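Local coordinates for arylamine n-acetyltransferase (Mycobacterium smegmatis, PDB 1W5R), which catalyses, in its unmodified form, the transfer of an acetyl group from acetyl-coenzyme A to the amino group of arylamines, at residues R143-A146 with G147-Q150; V149-R153 with H154-R158; A170-G174 with E175-L179. The protein carries 1 engineered substitution. One frame throughout, in Å; residues are numbered along the deposited sequence.

Followed from the N terminus, the three contacts follow one another along one antiparallel sheet, the first two overlapping. Contact 1 closes the short loop from strand 142-143 to strand 149-150, the two outermost strands of the sheet as counted in this chain. Contact 2 starts where contact 1 ends, sharing Val149 and Gln150, and closes the hairpin into strand 157-162; Arg158 NE reaches back to Gly147 O. Contact 3 closes the tight hairpin between strands 165-172 and 175-182. None encloses another. Pro156 O and Gln171 N join contacts 2 and 3 across neighbouring strands, while Trp176 of contact 3 packs on Val149, Pro156 and Arg158, bringing all three together.

Contact 1. Residues R143-A146 with G147-Q150; sequences RLEA and GPVQ
The carboxamide of Gln150 lies against the backbone of Arg143 and closes the loop with a two-way grip. Arg143 N donates to Gln150 OE1 over 2.9 Å, and Gln150 NE2 donates to Arg143 O, also over 2.9 Å. Each acceptor is met on a lone pair in its carbonyl plane, and the second bond is nearly straight at 168°, so the amide is fixed against rotation. This is the compact, buried part of the contact. Water 1 extends it, accepting from Gln150 NE2 and donating to Glu145 O and, over 2.7 Å, to Pro148 O, which ties the inner carbonyls of the loop together. Leu144 is the centre of an inverse gamma turn here, and its side chain faces away to pack on Leu159 and Phe182. The loop links the two strands counted as outermost in the sheet, consistent with the beta-barrel domain of this family. The outer side is looser and solvent-facing. There the exposed Arg143 bends at chi3 (-47°), folding its guanidinium back over the loop with one face above Gln150 OE1. In a salt bridge, Arg143 NE and NH2 grip Glu145 side-on, both ending on OE2, NE at 2.8 Å. The pair meets Pro148 through thin contacts to its ring: Glu145 OE1 approaches Pro148 CG at 3.7 Å, and Arg143 NH2 comes to 3.8 Å from the same carbon.

Contact 2. Residues V149-R153 with H154-R158; sequences VQQTR and HEPYR
The His154 ring stands almost perpendicular to the Arg153 guanidinium, with the planes 88° apart. Its NE2 sits over one guanidinium face, off toward the rim and 3.9 Å from Arg153 CZ, which in turn lies at the ring edge. Over one face of the imidazole is Arg153 O. The guanidinium is held from outside, NE by Thr139 O and NH1 by a salt bridge to Asp218. At the edge of the Tyr157 ring lies Glu155 O, while Thr152 CG2 comes to 3.8 Å from Tyr157 CD1; the phenol OH is bonded to Gln136 O. Thr152 bridges the bend. With OG1 set between its backbone N and carbonyl carbon (chi1 73°), the hydroxyl accepts from His154 N at 3.0 Å and donates to Glu155 O at 2.6 Å. Water 2 accepts from Thr152 N and lies 2.7 Å from His154 O, between the two arms of the loop. Nearer the strands, Val149 CG1 rests on Pro156 CB (3.8 Å), the two side chains running alongside. Gln150 N to Tyr157 O (2.8 Å) and Tyr157 N to Gln150 O then form the antiparallel hydrogen-bonded pair of a beta hairpin whose loop is shaped by the ST turn at Thr152.

Contact 3. Residues A170-G174 with E175-L179; sequences AQVRG and EWQPL
A tight beta hairpin joins strand 165-172 to strand 175-182, turning through a two-residue type I' turn, with Gln171 and Trp176 packed against each other on one face. Val172 and Glu175 flank the turn as a hydrogen-bonded pair: Val172 N donates to Glu175 O at 2.7 Å, and Glu175 N returns a bond to Val172 O. In both, the donor stands well above the carbonyl plane. Arg173 and Gly174 fill the turn with positive phi values, and Arg173 extends away to a salt bridge with Asp243 of the second subunit, so the tip takes part in the dimer interface. Two residues further from the turn, Ala170 and Gln177 form the next hydrogen-bonded pair, with Gln177 N donating to Ala170 O at 2.8 Å.

Between these two pairs, Gln171 faces Trp176 as a non-hydrogen-bonded pair. Gln171 CB lies over the face of the indole, 3.7 Å from the centroid of the six-membered ring and only 15° off its normal, a CH-pi contact. The side chain then runs on across the ring: CG, anti to the backbone N (chi1 -169°), comes to 3.7 Å from Trp176 NE1, and the amide stands steeply to the indole, the planes 79° apart.

On the other face, Ala170 CB touches Leu179 CD1 at 4.1 Å, within the buried side that includes Tyr157. Gln177 crosses Val172 at about a right angle there; its OE1 accepts from Trp100 NE1 and lies 3.9 Å from Val172 CG2.

Contact 1. Residues R143-A146 with G147-Q150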
loop_
_atom_site.group_PDB
_atom_site.type_symbol
_atom_site.label_atom_id
_atom_site.label_comp_id
_atom_site.label_asym_id
_atom_site.label_seq_id
_atom_site.Cartn_x
_atom_site.Cartn_y
_atom_site.Cartn_z
ATOM N N ARG A 143 -1.524 3.023 32.354
ATOM C CA ARG A 143 -1.821 3.572 33.675
ATOM C C ARG A 143 -2.433 4.949 33.520
ATOM O O ARG A 143 -1.917 5.780 32.792
ATOM C CB ARG A 143 -0.575 3.616 34.566
ATOM C CG ARG A 143 0.080 2.262 34.785
ATOM C CD ARG A 143 1.112 2.295 35.906
ATOM N NE ARG A 143 1.999 3.450 35.769
ATOM C CZ ARG A 143 3.023 3.520 34.919
ATOM N NH1 ARG A 143 3.297 2.503 34.111
ATOM N NH2 ARG A 143 3.772 4.614 34.870
ATOM N N LEU A 144 -3.548 5.211 34.177
ATOM C CA LEU A 144 -4.178 6.534 34.131
ATOM C C LEU A 144 -3.392 7.406 35.125
ATOM O O LEU A 144 -3.778 7.630 36.279
ATOM C CB LEU A 144 -5.684 6.433 34.466
ATOM C CG LEU A 144 -6.558 7.650 34.139
ATOM C CD1 LEU A 144 -5.800 8.640 33.252
ATOM C CD2 LEU A 144 -7.842 7.217 33.445
ATOM N N GLU A 145 -2.268 7.841 34.645
ATOM C CA GLU A 145 -1.283 8.567 35.397
ATOM C C GLU A 145 -0.595 9.560 34.473
ATOM O O GLU A 145 -0.000 9.169 33.462
ATOM C CB GLU A 145 -0.291 7.576 35.998
ATOM C CG GLU A 145 0.793 8.170 36.877
ATOM C CD GLU A 145 2.009 7.258 37.050
ATOM O OE1 GLU A 145 3.072 7.779 37.468
ATOM O OE2 GLU A 145 1.886 6.049 36.780
ATOM N N ALA A 146 -0.689 10.840 34.804
ATOM C CA ALA A 146 -0.060 11.850 33.985
ATOM C C ALA A 146 1.430 11.906 34.200
ATOM O O ALA A 146 1.922 11.779 35.320
ATOM C CB ALA A 146 -0.684 13.227 34.257
ATOM N N GLY A 147 2.167 12.107 33.109
ATOM C CA GLY A 147 3.614 12.307 33.174
ATOM C C GLY A 147 4.443 11.363 32.317
ATOM O O GLY A 147 5.069 11.796 31.343
ATOM N N PRO A 148 4.475 10.068 32.682
ATOM C CA PRO A 148 5.393 9.164 31.978
ATOM C C PRO A 148 4.967 8.782 30.566
ATOM O O PRO A 148 3.773 8.627 30.270
ATOM C CB PRO A 148 5.404 7.900 32.850
ATOM C CG PRO A 148 4.633 8.228 34.096
ATOM C CD PRO A 148 3.739 9.378 33.757
ATOM N N VAL A 149 5.955 8.620 29.700
ATOM C CA VAL A 149 5.755 7.959 28.425
ATOM C C VAL A 149 5.555 6.482 28.709
ATOM O O VAL A 149 6.335 5.866 29.456
ATOM C CB VAL A 149 6.962 8.151 27.503
ATOM C CG1 VAL A 149 6.867 7.229 26.295
ATOM C CG2 VAL A 149 7.073 9.598 27.066
ATOM N N GLN A 150 4.493 5.915 28.147
ATOM C CA GLN A 150 4.184 4.520 28.385
ATOM C C GLN A 150 4.201 3.744 27.083
ATOM O O GLN A 150 3.576 4.156 26.095
ATOM C CB GLN A 150 2.815 4.385 29.053
ATOM C CG GLN A 150 2.702 5.108 30.386
ATOM C CD GLN A 150 1.403 4.791 31.092
ATOM O OE1 GLN A 150 1.110 3.628 31.378
ATOM N NE2 GLN A 150 0.608 5.824 31.364
HETATM O O HOH W 1 1.210 8.734 30.994
#

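Contact 2. Residues V149-R153 with H154-R158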
loop_
_atom_site.group_PDB
_atom_site.type_symbol
_atom_site.label_atom_id
_atom_site.label_comp_id
_atom_site.label_asym_id
_atom_site.label_seq_id
_atom_site.Cartn_x
_atom_site.Cartn_y
_atom_site.Cartn_z
ATOM N N VAL A 149 5.955 8.620 29.700
ATOM C CA VAL A 149 5.755 7.959 28.425
ATOM C C VAL A 149 5.555 6.482 28.709
ATOM O O VAL A 149 6.335 5.866 29.456
ATOM C CB VAL A 149 6.962 8.151 27.503
ATOM C CG1 VAL A 149 6.867 7.229 26.295
ATOM C CG2 VAL A 149 7.073 9.598 27.066
ATOM N N GLN A 150 4.493 5.915 28.147
ATOM C CA GLN A 150 4.184 4.520 28.385
ATOM C C GLN A 150 4.201 3.744 27.083
ATOM O O GLN A 150 3.576 4.156 26.095
ATOM C CB GLN A 150 2.815 4.385 29.053
ATOM C CG GLN A 150 2.702 5.108 30.386
ATOM C CD GLN A 150 1.403 4.791 31.092
ATOM O OE1 GLN A 150 1.110 3.628 31.378
ATOM N NE2 GLN A 150 0.608 5.824 31.364
ATOM N N GLN A 151 4.928 2.629 27.068
ATOM C CA GLN A 151 4.932 1.728 25.925
ATOM C C GLN A 151 3.609 0.970 25.840
ATOM O O GLN A 151 2.918 0.761 26.858
ATOM C CB GLN A 151 6.116 0.749 25.993
ATOM C CG GLN A 151 7.523 1.419 26.080
ATOM C CD GLN A 151 7.861 2.325 24.881
ATOM O OE1 GLN A 151 7.352 2.140 23.764
ATOM N NE2 GLN A 151 8.757 3.285 25.105
ATOM N N THR A 152 3.256 0.596 24.614
ATOM C CA THR A 152 2.070 -0.215 24.318
ATOM C C THR A 152 2.474 -1.327 23.342
ATOM O O THR A 152 3.669 -1.481 23.021
ATOM C CB THR A 152 0.942 0.644 23.672
ATOM O OG1 THR A 152 1.294 0.980 22.317
ATOM C CG2 THR A 152 0.691 1.922 24.488
ATOM N N ARG A 153 1.489 -2.081 22.845
ATOM C CA ARG A 153 1.745 -3.092 21.808
ATOM C C ARG A 153 2.242 -2.475 20.500
ATOM O O ARG A 153 2.798 -3.175 19.650
ATOM C CB ARG A 153 0.506 -3.954 21.514
ATOM C CG ARG A 153 -0.015 -4.791 22.663
ATOM C CD ARG A 153 -1.032 -5.818 22.185
ATOM N NE ARG A 153 -2.158 -5.221 21.458
ATOM C CZ ARG A 153 -2.560 -5.570 20.234
ATOM N NH1 ARG A 153 -1.954 -6.530 19.539
ATOM N NH2 ARG A 153 -3.598 -4.954 19.694
ATOM N N HIS A 154 2.027 -1.170 20.337
ATOM C CA HIS A 154 2.420 -0.447 19.133
ATOM C C HIS A 154 3.294 0.739 19.541
ATOM O O HIS A 154 4.404 0.509 20.039
ATOM C CB HIS A 154 1.184 -0.064 18.292
ATOM C CG HIS A 154 0.376 -1.253 17.869
ATOM N ND1 HIS A 154 0.324 -1.712 16.572
ATOM C CD2 HIS A 154 -0.361 -2.119 18.605
ATOM C CE1 HIS A 154 -0.447 -2.790 16.522
ATOM N NE2 HIS A 154 -0.874 -3.054 17.744
ATOM N N GLU A 155 2.813 1.971 19.372
ATOM C CA GLU A 155 3.628 3.176 19.614
ATOM C C GLU A 155 3.577 3.566 21.082
ATOM O O GLU A 155 2.655 3.178 21.802
ATOM C CB GLU A 155 3.112 4.383 18.800
ATOM C CG GLU A 155 2.850 4.135 17.345
ATOM C CD GLU A 155 1.423 3.688 17.069
ATOM O OE1 GLU A 155 0.764 3.122 17.967
ATOM O OE2 GLU A 155 0.979 3.867 15.926
ATOM N N PRO A 156 4.562 4.357 21.535
ATOM C CA PRO A 156 4.434 4.972 22.852
ATOM C C PRO A 156 3.260 5.962 22.928
ATOM O O PRO A 156 2.970 6.671 21.953
ATOM C CB PRO A 156 5.752 5.732 23.026
ATOM C CG PRO A 156 6.663 5.224 21.973
ATOM C CD PRO A 156 5.852 4.662 20.873
ATOM N N TYR A 157 2.597 5.989 24.079
ATOM C CA TYR A 157 1.557 6.988 24.370
ATOM C C TYR A 157 1.915 7.728 25.650
ATOM O O TYR A 157 2.769 7.275 26.416
ATOM C CB TYR A 157 0.166 6.350 24.526
ATOM C CG TYR A 157 -0.535 5.967 23.235
ATOM C CD1 TYR A 157 0.023 5.040 22.346
ATOM C CD2 TYR A 157 -1.783 6.515 22.917
ATOM C CE1 TYR A 157 -0.630 4.677 21.160
ATOM C CE2 TYR A 157 -2.456 6.144 21.743
ATOM C CZ TYR A 157 -1.868 5.240 20.872
ATOM O OH TYR A 157 -2.518 4.866 19.721
ATOM N N ARG A 158 1.260 8.861 25.892
ATOM C CA ARG A 158 1.528 9.654 27.097
ATOM C C ARG A 158 0.287 10.424 27.544
ATOM O O ARG A 158 -0.393 11.068 26.721
ATOM C CB ARG A 158 2.679 10.637 26.851
ATOM C CG ARG A 158 3.139 11.368 28.105
ATOM C CD ARG A 158 4.179 12.423 27.797
ATOM N NE ARG A 158 4.653 13.072 29.020
ATOM C CZ ARG A 158 5.053 14.338 29.101
ATOM N NH1 ARG A 158 5.057 15.120 28.036
ATOM N NH2 ARG A 158 5.448 14.827 30.268
HETATM O O HOH W 2 5.208 1.221 22.508
#

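Contact 3. Residues A170-G174 with E175-L179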
loop_
_atom_site.group_PDB
_atom_site.type_symbol
_atom_site.label_atom_id
_atom_site.label_comp_id
_atom_site.label_asym_id
_atom_site.label_seq_id
_atom_site.Cartn_x
_atom_site.Cartn_y
_atom_site.Cartn_z
ATOM N N ALA A 170 -0.173 10.320 21.281
ATOM C CA ALA A 170 0.507 9.162 20.703
ATOM C C ALA A 170 1.716 9.629 19.915
ATOM O O ALA A 170 1.684 10.686 19.266
ATOM C CB ALA A 170 -0.418 8.399 19.785
ATOM N N GLN A 171 2.788 8.843 19.974
ATOM C CA GLN A 171 3.965 9.130 19.175
ATOM C C GLN A 171 3.744 8.478 17.831
ATOM O O GLN A 171 3.941 7.266 17.661
ATOM C CB GLN A 171 5.234 8.602 19.850
ATOM C CG GLN A 171 6.507 9.098 19.184
ATOM C CD GLN A 171 7.720 8.455 19.795
ATOM O OE1 GLN A 171 8.066 8.730 20.943
ATOM N NE2 GLN A 171 8.356 7.581 19.040
ATOM N N VAL A 172 3.283 9.284 16.882
ATOM C CA VAL A 172 2.924 8.771 15.572
ATOM C C VAL A 172 4.055 9.080 14.598
ATOM O O VAL A 172 4.319 10.242 14.266
ATOM C CB VAL A 172 1.598 9.385 15.065
ATOM C CG1 VAL A 172 1.236 8.822 13.688
ATOM C CG2 VAL A 172 0.460 9.162 16.071
ATOM N N ARG A 173 4.734 8.023 14.163
ATOM C CA ARG A 173 5.857 8.126 13.229
ATOM C C ARG A 173 6.886 9.184 13.657
ATOM O O ARG A 173 7.292 10.053 12.872
ATOM C CB ARG A 173 5.355 8.346 11.795
ATOM C CG ARG A 173 4.141 7.493 11.456
ATOM C CD ARG A 173 3.817 7.519 9.992
ATOM N NE ARG A 173 4.424 6.371 9.332
ATOM C CZ ARG A 173 5.540 6.409 8.616
ATOM N NH1 ARG A 173 6.191 7.554 8.427
ATOM N NH2 ARG A 173 5.987 5.289 8.061
ATOM N N GLY A 174 7.286 9.104 14.924
ATOM C CA GLY A 174 8.311 9.990 15.483
ATOM C C GLY A 174 7.834 11.341 15.968
ATOM O O GLY A 174 8.622 12.115 16.531
ATOM N N GLU A 175 6.545 11.624 15.766
ATOM C CA GLU A 175 5.959 12.909 16.136
ATOM C C GLU A 175 4.829 12.705 17.129
ATOM O O GLU A 175 3.882 11.959 16.861
ATOM C CB GLU A 175 5.386 13.627 14.896
ATOM C CG GLU A 175 6.193 14.819 14.374
ATOM C CD GLU A 175 5.380 15.716 13.435
ATOM O OE1 GLU A 175 4.351 16.281 13.873
ATOM O OE2 GLU A 175 5.783 15.863 12.262
ATOM N N TRP A 176 4.909 13.391 18.259
ATOM C CA TRP A 176 3.839 13.343 19.247
ATOM C C TRP A 176 2.627 14.123 18.777
ATOM O O TRP A 176 2.755 15.259 18.307
ATOM C CB TRP A 176 4.339 13.844 20.593
ATOM C CG TRP A 176 5.194 12.837 21.241
ATOM C CD1 TRP A 176 6.553 12.715 21.148
ATOM C CD2 TRP A 176 4.745 11.762 22.056
ATOM N NE1 TRP A 176 6.980 11.634 21.882
ATOM C CE2 TRP A 176 5.885 11.028 22.452
ATOM C CE3 TRP A 176 3.481 11.349 22.498
ATOM C CZ2 TRP A 176 5.799 9.896 23.265
ATOM C CZ3 TRP A 176 3.392 10.241 23.300
ATOM C CH2 TRP A 176 4.552 9.525 23.691
ATOM N N GLN A 177 1.466 13.487 18.893
ATOM C CA GLN A 177 0.200 14.043 18.435
ATOM C C GLN A 177 -0.846 13.887 19.521
ATOM O O GLN A 177 -1.165 12.767 19.918
ATOM C CB GLN A 177 -0.270 13.323 17.176
ATOM C CG GLN A 177 0.679 13.565 16.004
ATOM C CD GLN A 177 0.118 13.167 14.673
ATOM O OE1 GLN A 177 -0.893 12.470 14.587
ATOM N NE2 GLN A 177 0.780 13.612 13.606
ATOM N N PRO A 178 -1.350 15.014 20.040
ATOM C CA PRO A 178 -2.491 14.940 20.937
ATOM C C PRO A 178 -3.702 14.326 20.231
ATOM O O PRO A 178 -3.996 14.666 19.068
ATOM C CB PRO A 178 -2.747 16.415 21.279
ATOM C CG PRO A 178 -1.397 17.092 21.073
ATOM C CD PRO A 178 -0.877 16.405 19.864
ATOM N N LEU A 179 -4.386 13.428 20.932
ATOM C CA LEU A 179 -5.544 12.731 20.381
ATOM C C LEU A 179 -6.834 13.302 20.952
ATOM O O LEU A 179 -7.719 13.720 20.194
ATOM C CB LEU A 179 -5.464 11.235 20.664
ATOM C CG LEU A 179 -4.212 10.500 20.141
ATOM C CD1 LEU A 179 -4.376 9.023 20.447
ATOM C CD2 LEU A 179 -3.928 10.745 18.646
#